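Local coordinates for protein thiosulfate sulfurtransferase YnjE (Escherichia coli, PDB 2WLR) that catalyses the transfer of sulfur from thiosulfate to cyanide, giving thiocyanate and sulfite, by way of a cysteine persulfide intermediate, at residues L125-P128 / Q129-H132; K192-L195 / A196-G199; L274-E277 / Q278-L282; T328-E331 / D332-N335. One frame throughout, in Å; residues are numbered along the deposited sequence.

Interaction 1: residues L125-P128 / Q129-H132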
ATOM      1  N   LEU A 125      -6.461   4.993  -0.956  1.00  8.33           N
ATOM      2  CA  LEU A 125      -5.328   5.182  -0.032  1.00  9.48           C
ATOM      3  C   LEU A 125      -5.409   6.587   0.471  1.00  8.94           C
ATOM      4  O   LEU A 125      -4.821   7.516  -0.087  1.00  9.48           O
ATOM      5  CB  LEU A 125      -3.976   4.928  -0.731  1.00 10.30           C
ATOM      6  CG  LEU A 125      -3.744   3.478  -1.116  1.00 15.07           C
ATOM      7  CD1 LEU A 125      -2.515   3.359  -1.987  1.00 17.34           C
ATOM      8  CD2 LEU A 125      -3.585   2.553   0.070  1.00 18.69           C
ATOM      9  N   VAL A 126      -6.148   6.764   1.555  1.00  8.93           N
ATOM     10  CA  VAL A 126      -6.371   8.109   2.089  1.00  8.90           C
ATOM     11  C   VAL A 126      -5.209   8.604   2.976  1.00  8.93           C
ATOM     12  O   VAL A 126      -4.276   7.859   3.292  1.00  8.62           O
ATOM     13  CB  VAL A 126      -7.722   8.194   2.827  1.00  8.74           C
ATOM     14  CG1 VAL A 126      -8.844   7.588   1.942  1.00 10.45           C
ATOM     15  CG2 VAL A 126      -7.640   7.499   4.215  1.00 10.77           C
ATOM     16  N   TYR A 127      -5.270   9.858   3.392  1.00  8.12           N
ATOM     17  CA  TYR A 127      -4.224  10.485   4.173  1.00  8.71           C
ATOM     18  C   TYR A 127      -4.863  11.278   5.329  1.00  9.43           C
ATOM     19  O   TYR A 127      -6.085  11.527   5.311  1.00  9.86           O
ATOM     20  CB  TYR A 127      -3.348  11.343   3.259  1.00  9.11           C
ATOM     21  CG  TYR A 127      -4.019  12.543   2.638  1.00  9.39           C
ATOM     22  CD1 TYR A 127      -4.830  12.430   1.521  1.00  9.36           C
ATOM     23  CD2 TYR A 127      -3.819  13.810   3.174  1.00 10.58           C
ATOM     24  CE1 TYR A 127      -5.404  13.537   0.956  1.00  9.55           C
ATOM     25  CE2 TYR A 127      -4.423  14.935   2.607  1.00 10.23           C
ATOM     26  CZ  TYR A 127      -5.207  14.786   1.509  1.00 10.63           C
ATOM     27  OH  TYR A 127      -5.768  15.932   0.981  1.00 13.47           O
ATOM     28  N   PRO A 128      -4.065  11.671   6.339  1.00 10.09           N
ATOM     29  CA  PRO A 128      -4.688  12.172   7.581  1.00 10.09           C
ATOM     30  C   PRO A 128      -5.586  13.390   7.444  1.00 11.24           C
ATOM     31  O   PRO A 128      -6.720  13.383   7.948  1.00 10.97           O
ATOM     32  CB  PRO A 128      -3.481  12.436   8.493  1.00 10.64           C
ATOM     33  CG  PRO A 128      -2.493  11.420   8.055  1.00 10.59           C
ATOM     34  CD  PRO A 128      -2.646  11.392   6.543  1.00 11.48           C
ATOM     35  N   GLN A 129      -5.123  14.440   6.792  1.00 12.01           N
ATOM     36  CA  GLN A 129      -5.960  15.624   6.661  1.00 12.15           C
ATOM     37  C   GLN A 129      -7.306  15.321   6.023  1.00 12.53           C
ATOM     38  O   GLN A 129      -8.341  15.878   6.410  1.00 11.97           O
ATOM     39  CB  GLN A 129      -5.245  16.740   5.906  1.00 13.57           C
ATOM     40  CG  GLN A 129      -5.967  18.080   6.070  1.00 14.63           C
ATOM     41  CD  GLN A 129      -5.962  18.587   7.511  1.00 17.29           C
ATOM     42  OE1 GLN A 129      -4.917  18.573   8.178  1.00 21.08           O
ATOM     43  NE2 GLN A 129      -7.126  18.988   8.007  1.00 18.48           N
ATOM     44  N   TRP A 130      -7.322  14.418   5.056  1.00 11.38           N
ATOM     45  CA  TRP A 130      -8.557  14.079   4.351  1.00 11.45           C
ATOM     46  C   TRP A 130      -9.538  13.500   5.347  1.00 12.24           C
ATOM     47  O   TRP A 130     -10.702  13.875   5.392  1.00 12.06           O
ATOM     48  CB  TRP A 130      -8.281  13.061   3.233  1.00 11.99           C
ATOM     49  CG  TRP A 130      -9.499  12.594   2.481  1.00  9.97           C
ATOM     50  CD1 TRP A 130     -10.043  13.184   1.369  1.00 12.02           C
ATOM     51  CD2 TRP A 130     -10.321  11.451   2.766  1.00 11.13           C
ATOM     52  NE1 TRP A 130     -11.134  12.483   0.946  1.00 12.54           N
ATOM     53  CE2 TRP A 130     -11.337  11.413   1.784  1.00  9.59           C
ATOM     54  CE3 TRP A 130     -10.318  10.464   3.763  1.00 11.09           C
ATOM     55  CZ2 TRP A 130     -12.324  10.434   1.781  1.00 12.81           C
ATOM     56  CZ3 TRP A 130     -11.289   9.494   3.738  1.00 11.76           C
ATOM     57  CH2 TRP A 130     -12.280   9.487   2.748  1.00 10.95           C
ATOM     58  N   LEU A 131      -9.055  12.573   6.164  1.00 11.93           N
ATOM     59  CA  LEU A 131      -9.912  11.894   7.108  1.00 13.23           C
ATOM     60  C   LEU A 131     -10.377  12.864   8.175  1.00 13.43           C
ATOM     61  O   LEU A 131     -11.515  12.810   8.603  1.00 14.42           O
ATOM     62  CB  LEU A 131      -9.144  10.739   7.724  1.00 14.17           C
ATOM     63  CG  LEU A 131      -9.897   9.811   8.651  1.00 17.86           C
ATOM     64  CD1 LEU A 131     -11.176   9.315   7.986  1.00 20.24           C
ATOM     65  CD2 LEU A 131      -8.957   8.666   9.017  1.00 18.81           C
ATOM     66  N   HIS A 132      -9.492  13.738   8.626  1.00 12.93           N
ATOM     67  CA  HIS A 132      -9.904  14.736   9.601  1.00 13.88           C
ATOM     68  C   HIS A 132     -11.004  15.624   9.000  1.00 14.53           C
ATOM     69  O   HIS A 132     -12.048  15.841   9.632  1.00 14.49           O
ATOM     70  CB  HIS A 132      -8.707  15.534  10.070  1.00 13.81           C
ATOM     71  CG  HIS A 132      -9.059  16.602  11.041  1.00 17.17           C
ATOM     72  ND1 HIS A 132      -9.554  16.336  12.299  1.00 19.75           N
ATOM     73  CD2 HIS A 132      -9.004  17.946  10.928  1.00 18.78           C
ATOM     74  CE1 HIS A 132      -9.780  17.477  12.925  1.00 19.41           C
ATOM     75  NE2 HIS A 132      -9.470  18.470  12.111  1.00 20.12           N
TER

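Interaction 2: residues K192-L195 / A196-G199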
ATOM      1  N   LYS A 192     -20.282 -12.479   8.322  1.00  9.34           N
ATOM      2  CA  LYS A 192     -21.574 -11.817   8.412  1.00  9.82           C
ATOM      3  C   LYS A 192     -21.829 -11.312   9.814  1.00  8.92           C
ATOM      4  O   LYS A 192     -22.278 -10.181  10.006  1.00  9.57           O
ATOM      5  CB  LYS A 192     -22.660 -12.794   8.003  1.00 10.59           C
ATOM      6  CG  LYS A 192     -24.073 -12.279   7.902  1.00 13.69           C
ATOM      7  CD  LYS A 192     -24.972 -13.466   7.541  1.00 15.88           C
ATOM      8  CE  LYS A 192     -26.337 -13.019   7.120  1.00 19.44           C
ATOM      9  NZ  LYS A 192     -27.105 -12.534   8.251  1.00 22.24           N
ATOM     10  N   ALA A 193     -21.509 -12.101  10.831  1.00  9.02           N
ATOM     11  CA  ALA A 193     -21.729 -11.656  12.198  1.00  9.29           C
ATOM     12  C   ALA A 193     -20.812 -10.489  12.543  1.00  9.67           C
ATOM     13  O   ALA A 193     -21.209  -9.537  13.209  1.00 11.00           O
ATOM     14  CB  ALA A 193     -21.522 -12.833  13.180  1.00  9.37           C
HETATM   15  N   MSE A 194     -19.563 -10.585  12.120  1.00  9.31           N
HETATM   16  CA  MSE A 194     -18.583  -9.549  12.419  1.00 10.02           C
HETATM   17  C   MSE A 194     -18.995  -8.210  11.801  1.00  9.36           C
HETATM   18  O   MSE A 194     -18.935  -7.164  12.436  1.00  9.50           O
HETATM   19  CB  MSE A 194     -17.209 -10.025  11.895  1.00 11.67           C
HETATM   20  CG  MSE A 194     -16.029  -9.024  12.074  1.00 12.69           C
HETATM   21 SE   MSE A 194     -15.929  -7.685  10.657  1.00 19.75          SE
HETATM   22  CE  MSE A 194     -15.463  -8.787   9.108  1.00 20.40           C
ATOM     23  N   LEU A 195     -19.449  -8.276  10.553  1.00  8.19           N
ATOM     24  CA  LEU A 195     -19.843  -7.083   9.803  1.00  8.90           C
ATOM     25  C   LEU A 195     -21.034  -6.420  10.512  1.00  9.29           C
ATOM     26  O   LEU A 195     -21.042  -5.191  10.736  1.00 10.95           O
ATOM     27  CB  LEU A 195     -20.130  -7.391   8.338  1.00  8.89           C
ATOM     28  CG  LEU A 195     -18.910  -7.799   7.493  1.00  9.63           C
ATOM     29  CD1 LEU A 195     -19.309  -8.567   6.270  1.00 12.55           C
ATOM     30  CD2 LEU A 195     -18.111  -6.530   7.090  1.00 11.19           C
ATOM     31  N   ALA A 196     -22.020  -7.237  10.878  1.00 10.02           N
ATOM     32  CA  ALA A 196     -23.192  -6.717  11.596  1.00 10.18           C
ATOM     33  C   ALA A 196     -22.810  -6.024  12.884  1.00 12.05           C
ATOM     34  O   ALA A 196     -23.243  -4.891  13.158  1.00 11.27           O
ATOM     35  CB  ALA A 196     -24.186  -7.841  11.887  1.00  9.92           C
ATOM     36  N   LYS A 197     -21.962  -6.665  13.670  1.00 12.79           N
ATOM     37  CA  LYS A 197     -21.538  -6.171  14.985  1.00 13.62           C
ATOM     38  C   LYS A 197     -20.817  -4.828  14.898  1.00 12.74           C
ATOM     39  O   LYS A 197     -20.989  -3.965  15.737  1.00 13.79           O
ATOM     40  CB  LYS A 197     -20.624  -7.226  15.618  1.00 15.37           C
ATOM     41  CG  LYS A 197     -20.112  -7.066  17.030  1.00 21.07           C
ATOM     42  CD  LYS A 197     -18.771  -7.902  17.234  1.00 25.14           C
ATOM     43  CE  LYS A 197     -18.742  -9.326  16.581  1.00 27.40           C
ATOM     44  NZ  LYS A 197     -17.385  -9.805  15.988  1.00 29.53           N
ATOM     45  N   HIS A 198     -20.019  -4.643  13.855  1.00 12.13           N
ATOM     46  CA  HIS A 198     -19.329  -3.376  13.631  1.00 12.37           C
ATOM     47  C   HIS A 198     -20.113  -2.383  12.753  1.00 11.89           C
ATOM     48  O   HIS A 198     -19.576  -1.343  12.361  1.00 11.85           O
ATOM     49  CB  HIS A 198     -17.932  -3.641  13.065  1.00 11.98           C
ATOM     50  CG  HIS A 198     -17.051  -4.356  14.027  1.00 12.93           C
ATOM     51  ND1 HIS A 198     -16.355  -3.709  15.025  1.00 15.42           N
ATOM     52  CD2 HIS A 198     -16.826  -5.677  14.200  1.00 13.78           C
ATOM     53  CE1 HIS A 198     -15.697  -4.601  15.743  1.00 15.63           C
ATOM     54  NE2 HIS A 198     -15.974  -5.809  15.270  1.00 14.83           N
ATOM     55  N   GLY A 199     -21.390  -2.655  12.481  1.00 12.02           N
ATOM     56  CA  GLY A 199     -22.256  -1.692  11.820  1.00 11.07           C
ATOM     57  C   GLY A 199     -21.935  -1.421  10.380  1.00 11.49           C
ATOM     58  O   GLY A 199     -22.114  -0.311   9.890  1.00 11.86           O
TER

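Interaction 3: residues L274-E277 / Q278-L282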
ATOM      1  N   LEU A 274      -8.090 -17.017  -3.128  1.00 11.18           N
ATOM      2  CA  LEU A 274      -7.845 -18.317  -3.720  1.00 10.34           C
ATOM      3  C   LEU A 274      -7.586 -19.352  -2.661  1.00 10.29           C
ATOM      4  O   LEU A 274      -7.009 -19.073  -1.604  1.00 11.12           O
ATOM      5  CB  LEU A 274      -6.659 -18.299  -4.673  1.00 11.20           C
ATOM      6  CG  LEU A 274      -6.689 -17.351  -5.840  1.00 11.07           C
ATOM      7  CD1 LEU A 274      -5.542 -17.734  -6.785  1.00 12.73           C
ATOM      8  CD2 LEU A 274      -7.998 -17.362  -6.619  1.00 13.15           C
ATOM      9  N   ASP A 275      -8.009 -20.574  -2.978  1.00 11.80           N
ATOM     10  CA  ASP A 275      -7.651 -21.732  -2.204  1.00 12.38           C
ATOM     11  C   ASP A 275      -6.390 -22.399  -2.787  1.00 12.34           C
ATOM     12  O   ASP A 275      -5.847 -21.953  -3.789  1.00 12.95           O
ATOM     13  CB  ASP A 275      -8.835 -22.711  -2.091  1.00 13.50           C
ATOM     14  CG  ASP A 275      -9.170 -23.444  -3.382  1.00 16.35           C
ATOM     15  OD1 ASP A 275      -8.367 -23.522  -4.344  1.00 17.02           O
ATOM     16  OD2 ASP A 275     -10.299 -24.008  -3.409  1.00 20.28           O
HETATM   17  N   MSE A 276      -5.944 -23.481  -2.148  1.00 13.10           N
HETATM   18  CA  MSE A 276      -4.673 -24.083  -2.537  1.00 14.47           C
HETATM   19  C   MSE A 276      -4.632 -24.586  -3.965  1.00 14.64           C
HETATM   20  O   MSE A 276      -3.637 -24.401  -4.660  1.00 14.98           O
HETATM   21  CB  MSE A 276      -4.312 -25.216  -1.601  1.00 15.95           C
HETATM   22  CG  MSE A 276      -2.959 -25.832  -1.900  1.00 17.71           C
HETATM   23 SE   MSE A 276      -2.308 -26.848  -0.381  1.00 25.31          SE
HETATM   24  CE  MSE A 276      -3.777 -28.116  -0.318  1.00 23.94           C
ATOM     25  N   GLU A 277      -5.700 -25.231  -4.409  1.00 15.71           N
ATOM     26  CA  GLU A 277      -5.723 -25.774  -5.771  1.00 16.85           C
ATOM     27  C   GLU A 277      -5.797 -24.693  -6.849  1.00 15.86           C
ATOM     28  O   GLU A 277      -5.159 -24.790  -7.902  1.00 16.61           O
ATOM     29  CB  GLU A 277      -6.845 -26.802  -5.896  1.00 18.86           C
ATOM     30  CG  GLU A 277      -6.597 -28.041  -5.036  1.00 21.39           C
ATOM     31  CD  GLU A 277      -5.198 -28.642  -5.211  1.00 25.02           C
ATOM     32  OE1 GLU A 277      -4.757 -28.865  -6.368  1.00 27.76           O
ATOM     33  OE2 GLU A 277      -4.515 -28.868  -4.185  1.00 29.35           O
ATOM     34  N   GLN A 278      -6.514 -23.617  -6.559  1.00 14.46           N
ATOM     35  CA  GLN A 278      -6.549 -22.469  -7.462  1.00 14.06           C
ATOM     36  C   GLN A 278      -5.164 -21.814  -7.545  1.00 14.47           C
ATOM     37  O   GLN A 278      -4.699 -21.460  -8.630  1.00 14.07           O
ATOM     38  CB  GLN A 278      -7.574 -21.440  -6.991  1.00 14.61           C
ATOM     39  CG  GLN A 278      -9.012 -21.886  -7.121  1.00 13.88           C
ATOM     40  CD  GLN A 278      -9.946 -20.925  -6.431  1.00 15.01           C
ATOM     41  OE1 GLN A 278      -9.767 -20.586  -5.267  1.00 14.87           O
ATOM     42  NE2 GLN A 278     -10.933 -20.468  -7.153  1.00 18.56           N
ATOM     43  N   ALA A 279      -4.498 -21.676  -6.405  1.00 14.02           N
ATOM     44  CA  ALA A 279      -3.161 -21.097  -6.382  1.00 13.88           C
ATOM     45  C   ALA A 279      -2.179 -21.951  -7.184  1.00 14.76           C
ATOM     46  O   ALA A 279      -1.397 -21.427  -7.983  1.00 13.99           O
ATOM     47  CB  ALA A 279      -2.684 -20.937  -4.944  1.00 14.39           C
ATOM     48  N   ARG A 280      -2.241 -23.257  -6.949  1.00 14.40           N
ATOM     49  CA  ARG A 280      -1.405 -24.231  -7.676  1.00 15.07           C
ATOM     50  C   ARG A 280      -1.576 -24.044  -9.165  1.00 14.98           C
ATOM     51  O   ARG A 280      -0.614 -24.137  -9.936  1.00 16.02           O
ATOM     52  CB  ARG A 280      -1.799 -25.661  -7.284  1.00 15.00           C
ATOM     53  CG  ARG A 280      -0.854 -26.708  -7.845  1.00 16.46           C
ATOM     54  CD  ARG A 280      -1.403 -28.122  -7.669  1.00 17.68           C
ATOM     55  NE  ARG A 280      -1.874 -28.413  -6.317  1.00 18.76           N
ATOM     56  CZ  ARG A 280      -1.090 -28.742  -5.289  1.00 18.95           C
ATOM     57  NH1 ARG A 280       0.231 -28.818  -5.438  1.00 21.82           N
ATOM     58  NH2 ARG A 280      -1.635 -28.968  -4.101  1.00 19.81           N
ATOM     59  N   GLY A 281      -2.809 -23.789  -9.587  1.00 14.73           N
ATOM     60  CA  GLY A 281      -3.115 -23.546 -10.992  1.00 15.86           C
ATOM     61  C   GLY A 281      -2.478 -22.331 -11.646  1.00 16.17           C
ATOM     62  O   GLY A 281      -2.507 -22.191 -12.875  1.00 16.57           O
ATOM     63  N   LEU A 282      -1.910 -21.420 -10.846  1.00 15.56           N
ATOM     64  CA  LEU A 282      -1.286 -20.226 -11.412  1.00 15.15           C
ATOM     65  C   LEU A 282       0.192 -20.443 -11.740  1.00 15.79           C
ATOM     66  O   LEU A 282       0.814 -19.607 -12.399  1.00 16.29           O
ATOM     67  CB  LEU A 282      -1.384 -19.057 -10.428  1.00 15.05           C
ATOM     68  CG  LEU A 282      -2.781 -18.632  -9.996  1.00 14.71           C
ATOM     69  CD1 LEU A 282      -2.660 -17.380  -9.110  1.00 14.72           C
ATOM     70  CD2 LEU A 282      -3.656 -18.319 -11.177  1.00 14.84           C
TER

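Interaction 4: residues T328-E331 / D332-N335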
ATOM      1  N   THR A 328       7.726  -9.671   9.739  1.00 17.23           N
ATOM      2  CA  THR A 328       6.799  -8.680  10.286  1.00 16.89           C
ATOM      3  C   THR A 328       7.025  -7.253   9.744  1.00 16.17           C
ATOM      4  O   THR A 328       6.467  -6.298  10.286  1.00 17.35           O
ATOM      5  CB  THR A 328       6.853  -8.657  11.823  1.00 16.90           C
ATOM      6  OG1 THR A 328       8.217  -8.585  12.256  1.00 19.26           O
ATOM      7  CG2 THR A 328       6.207  -9.907  12.400  1.00 17.58           C
ATOM      8  N   HIS A 329       7.805  -7.123   8.673  1.00 14.10           N
ATOM      9  CA  HIS A 329       8.120  -5.809   8.086  1.00 13.97           C
ATOM     10  C   HIS A 329       7.931  -5.826   6.582  1.00 12.52           C
ATOM     11  O   HIS A 329       7.947  -6.870   5.936  1.00 11.75           O
ATOM     12  CB  HIS A 329       9.553  -5.394   8.436  1.00 14.47           C
ATOM     13  CG  HIS A 329       9.735  -5.058   9.882  1.00 18.10           C
ATOM     14  ND1 HIS A 329      10.016  -6.012  10.839  1.00 19.27           N
ATOM     15  CD2 HIS A 329       9.648  -3.878  10.541  1.00 20.92           C
ATOM     16  CE1 HIS A 329      10.102  -5.428  12.023  1.00 21.30           C
ATOM     17  NE2 HIS A 329       9.890  -4.134  11.870  1.00 22.90           N
HETATM   18  N   MSE A 330       7.751  -4.622   6.044  1.00 11.46           N
HETATM   19  CA  MSE A 330       7.397  -4.436   4.635  1.00 10.77           C
HETATM   20  C   MSE A 330       8.131  -3.260   4.011  1.00 10.29           C
HETATM   21  O   MSE A 330       7.592  -2.531   3.170  1.00  9.01           O
HETATM   22  CB  MSE A 330       5.844  -4.295   4.492  1.00  9.99           C
HETATM   23  CG  MSE A 330       5.043  -5.626   4.667  1.00  9.90           C
HETATM   24 SE   MSE A 330       5.444  -6.758   3.220  1.00 13.89          SE
HETATM   25  CE  MSE A 330       4.102  -6.046   2.080  1.00 11.03           C
ATOM     26  N   GLU A 331       9.418  -3.126   4.332  1.00 10.47           N
ATOM     27  CA  GLU A 331      10.183  -1.976   3.861  1.00 11.38           C
ATOM     28  C   GLU A 331      10.249  -1.766   2.350  1.00 10.83           C
ATOM     29  O   GLU A 331      10.321  -0.610   1.894  1.00 10.92           O
ATOM     30  CB  GLU A 331      11.639  -2.009   4.381  1.00 13.14           C
ATOM     31  CG  GLU A 331      11.804  -1.935   5.876  1.00 15.53           C
ATOM     32  CD  GLU A 331      11.937  -3.306   6.504  1.00 15.48           C
ATOM     33  OE1 GLU A 331      11.376  -4.294   5.956  1.00 12.58           O
ATOM     34  OE2 GLU A 331      12.593  -3.399   7.575  1.00 17.39           O
ATOM     35  N   ASP A 332      10.197  -2.843   1.570  1.00 11.75           N
ATOM     36  CA  ASP A 332      10.305  -2.729   0.118  1.00 11.46           C
ATOM     37  C   ASP A 332       9.124  -2.038  -0.494  1.00 10.97           C
ATOM     38  O   ASP A 332       9.161  -1.697  -1.649  1.00 10.09           O
ATOM     39  CB  ASP A 332      10.489  -4.100  -0.556  1.00 10.78           C
ATOM     40  CG  ASP A 332      11.737  -4.835  -0.101  1.00 14.11           C
ATOM     41  OD1 ASP A 332      12.708  -4.145   0.248  1.00 18.36           O
ATOM     42  OD2 ASP A 332      11.764  -6.101  -0.110  1.00 14.08           O
ATOM     43  N   PHE A 333       8.049  -1.890   0.270  1.00 10.24           N
ATOM     44  CA  PHE A 333       6.856  -1.244  -0.238  1.00  9.68           C
ATOM     45  C   PHE A 333       6.620   0.147   0.326  1.00  9.69           C
ATOM     46  O   PHE A 333       5.605   0.769  -0.043  1.00  9.46           O
ATOM     47  CB  PHE A 333       5.683  -2.154   0.051  1.00  9.79           C
ATOM     48  CG  PHE A 333       5.675  -3.362  -0.822  1.00  9.66           C
ATOM     49  CD1 PHE A 333       5.105  -3.307  -2.090  1.00 12.61           C
ATOM     50  CD2 PHE A 333       6.246  -4.540  -0.387  1.00 10.68           C
ATOM     51  CE1 PHE A 333       5.136  -4.432  -2.916  1.00 11.98           C
ATOM     52  CE2 PHE A 333       6.253  -5.668  -1.231  1.00 10.72           C
ATOM     53  CZ  PHE A 333       5.690  -5.584  -2.474  1.00 10.82           C
ATOM     54  N   HIS A 334       7.525   0.636   1.191  1.00  9.47           N
ATOM     55  CA  HIS A 334       7.250   1.856   1.967  1.00  9.71           C
ATOM     56  C   HIS A 334       8.269   2.934   1.681  1.00  9.65           C
ATOM     57  O   HIS A 334       9.441   2.648   1.455  1.00 10.13           O
ATOM     58  CB  HIS A 334       7.315   1.598   3.459  1.00  9.99           C
ATOM     59  CG  HIS A 334       6.310   0.622   3.976  1.00  9.27           C
ATOM     60  ND1 HIS A 334       6.467  -0.016   5.181  1.00 11.12           N
ATOM     61  CD2 HIS A 334       5.143   0.184   3.458  1.00 10.99           C
ATOM     62  CE1 HIS A 334       5.446  -0.839   5.372  1.00 11.90           C
ATOM     63  NE2 HIS A 334       4.615  -0.721   4.351  1.00 10.83           N
ATOM     64  N   ASN A 335       7.784   4.175   1.623  1.00  9.09           N
ATOM     65  CA  ASN A 335       8.594   5.381   1.681  1.00  8.89           C
ATOM     66  C   ASN A 335       9.162   5.578   3.083  1.00  9.14           C
ATOM     67  O   ASN A 335       8.773   4.874   4.021  1.00  9.24           O
ATOM     68  CB  ASN A 335       7.734   6.602   1.284  1.00  8.62           C
ATOM     69  CG  ASN A 335       7.284   6.579  -0.156  1.00  8.29           C
ATOM     70  OD1 ASN A 335       6.119   6.858  -0.456  1.00 10.88           O
ATOM     71  ND2 ASN A 335       8.164   6.226  -1.039  1.00  6.38           N
TER

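Interaction 1: residues L125-P128 / Q129-H132
Trp-130 meets two residues that lie just before its helix, offering its indole face to Val-126 and its CB to the ring of Tyr-127. Val-126 CG1 lies over the six-membered ring, 3.9 Å from its centroid and 23° off the normal, a CH-pi contact displaced toward the rim; the branch carbon follows, with Val-126 CB 3.6 Å from Trp-130 CE3. The second CH-pi contact reverses the roles: Trp-130 CB stands 3.9 Å from the centroid of the Tyr-127 ring, above one face, and the two side chains cross at about a right angle. Tyr-127 holds its CG between the backbone N and the carbonyl carbon (chi1 66°), which folds the phenol back over the first helical turn. Cutting Tyr-127 back to an alanine is likely to strip the aromatic cover from Trp-130 CB and open a gap beside this turn. The backbone of Tyr-127, the N-cap residue, contributes through its carbonyl: Leu-131 N reaches Tyr-127 O at 3.3 Å, and Trp-130 N makes a weak bond to the same oxygen. His-132 N donates to Pro-128 O at 2.9 Å, continuing the helix. The unit is a strand-to-helix junction of the rhodanese fold. Strand 125-126 is an outermost strand of its parallel sheet and pairs with strand 231-234; Trp-130 packs on Ile-207 of strand 205-209, while Pro-128 and Leu-131 rest on Trp-241 of helix 238-243.

Interaction 2: residues K192-L195 / A196-G199
A Schellman motif ends helix 188-197, and the contact between Met-194 and His-198 lies in its last turn. The helical ladder is regular up to that point: Ala-196 N donates to Lys-192 O at 3.1 Å, Lys-197 N to Ala-193 O at 3.0 Å, and His-198 N to Met-194 O at 3.1 Å. Met-194 O also lies at the edge of the imidazole, near its plane, with His-198 CD2 3.1 Å away. Selenomethionine Met-194 comes to the same ring obliquely: its SE is 5.1 Å from the centroid of the His-198 ring and 57° off the normal, and Met-194 CG lies 4.0 Å from His-198 CD2. In the motif itself, Gly-199 is the C-prime residue, its positive phi of 69° turning the chain so that Gly-199 N bonds Ala-196 O at 3.0 Å while Ile-200 N returns to Leu-195 O. Lys-197 starts with CG anti to the backbone N (chi1 -175°) and bends at chi3 and chi4, which brings NZ back to 3.8 Å from Met-194 CA. There the ammonium makes a salt bridge to Glu-176, whose OE1 also bonds His-198 NE2, and Asp-170 takes His-198 ND1; both imidazole nitrogens are thereby engaged, fixing the ring's rotation. On the buried side, Met-194 touches Met-223 and Leu-195 touches Ala-226, both of helix 213-226.

Interaction 3: residues L274-E277 / Q278-L282
From Asp-275 the chain turns into a short helix, with Ala-279 N bonding Asp-275 O at 3.0 Å and Arg-280 N and Gly-281 N bonding Met-276 O and Glu-277 O. Asp-275 is the N-cap, and with Gln-278 it forms a capping box: Gln-278 N donates to Asp-275 OD1 at 2.9 Å, nearly along the C-O axis, while Asp-275 N donates to Gln-278 OE1 at 2.9 Å, in the carbonyl plane and almost straight at 170°. Asp-275 reaches this geometry with CG between its backbone N and carbonyl carbon (chi1 71°). One turn on, Arg-280 grips Glu-277 side-on in a salt bridge: NE bonds Glu-277 OE1 and NH2 bonds Glu-277 OE2, each at 2.9 Å and each on the syn side of its oxygen. The two flat groups are only 23° apart, and the side chains run alongside each other, pointing the same way. A methionine in place of Arg-280 would probably leave the carboxylate of Glu-277 without its charged mate and Asn-402 without the donor that NH2 supplies. Beneath the helix, Leu-274 and Leu-282 meet tip to tip, CD1 to CD1, at 3.7 Å. Both leucines pack on Ser-362 of strand 360-363; Ala-279 lies on Leu-290 of strand 288-292 and Tyr-389 of strand 386-389, and Met-276 and Arg-280 touch Trp-396 of helix 392-396.

Interaction 4: residues T328-E331 / D332-N335
Bends at chi2 (-68°) and chi3 (-87°) fold the selenomethionine chain of Met-330 back on itself, bringing its terminal methyl to Phe-333; His-334, with CG anti to its carbonyl carbon (chi1 -62°), brings one face of its imidazole against Met-330 O. Met-330 CE lies 3.6 Å from Phe-333 CD2, and SE stands 5.4 Å from the centroid of the Phe-333 ring, oblique to it, a Met-aromatic contact. The carbonyl oxygen of the same residue lies over the other ring: Met-330 O sits 3.3 Å above the plane of the His-334 imidazole, over its centre, while Met-330 CB is 3.6 Å from His-334 CE1. These groups cluster round a short 3-10 turn in the loop between strand 319-320 and helix 343-351 of a rhodanese domain. Phe-333 N donates to Met-330 O at 3.0 Å and His-334 N to Glu-331 O at 3.1 Å, both donors standing above the carbonyl plane. Met-330 also packs against Arg-370, which by similarity binds substrate, placing this loop beside the probable active site. Glu-373, another residue of helix 369-380, bonds His-334 NE2, and Phe-333 rests on Ile-346 and Met-349 of helix 343-351.

Overall arrangement
Interactions 1 and 3 hold equivalent elements in two domains: each leaves the edge strand of a five-stranded parallel sheet of the same strand order and enters a helix, with centres about 36 Å apart on opposite sides of the chain's centre. Their chemistry differs, aromatic and aliphatic packing in 125-132 against a capping box and salt bridge on the more exposed 274-282. Interaction 2 finishes a helix in the same domain as interaction 1, burying one side and engaging charged partners on another. Interaction 4 shares a domain with interaction 3, yet lies nearest the chain's centre, about 9 Å from it, and is the one close to the arginine that probably binds substrate; the others lie away from annotated sites.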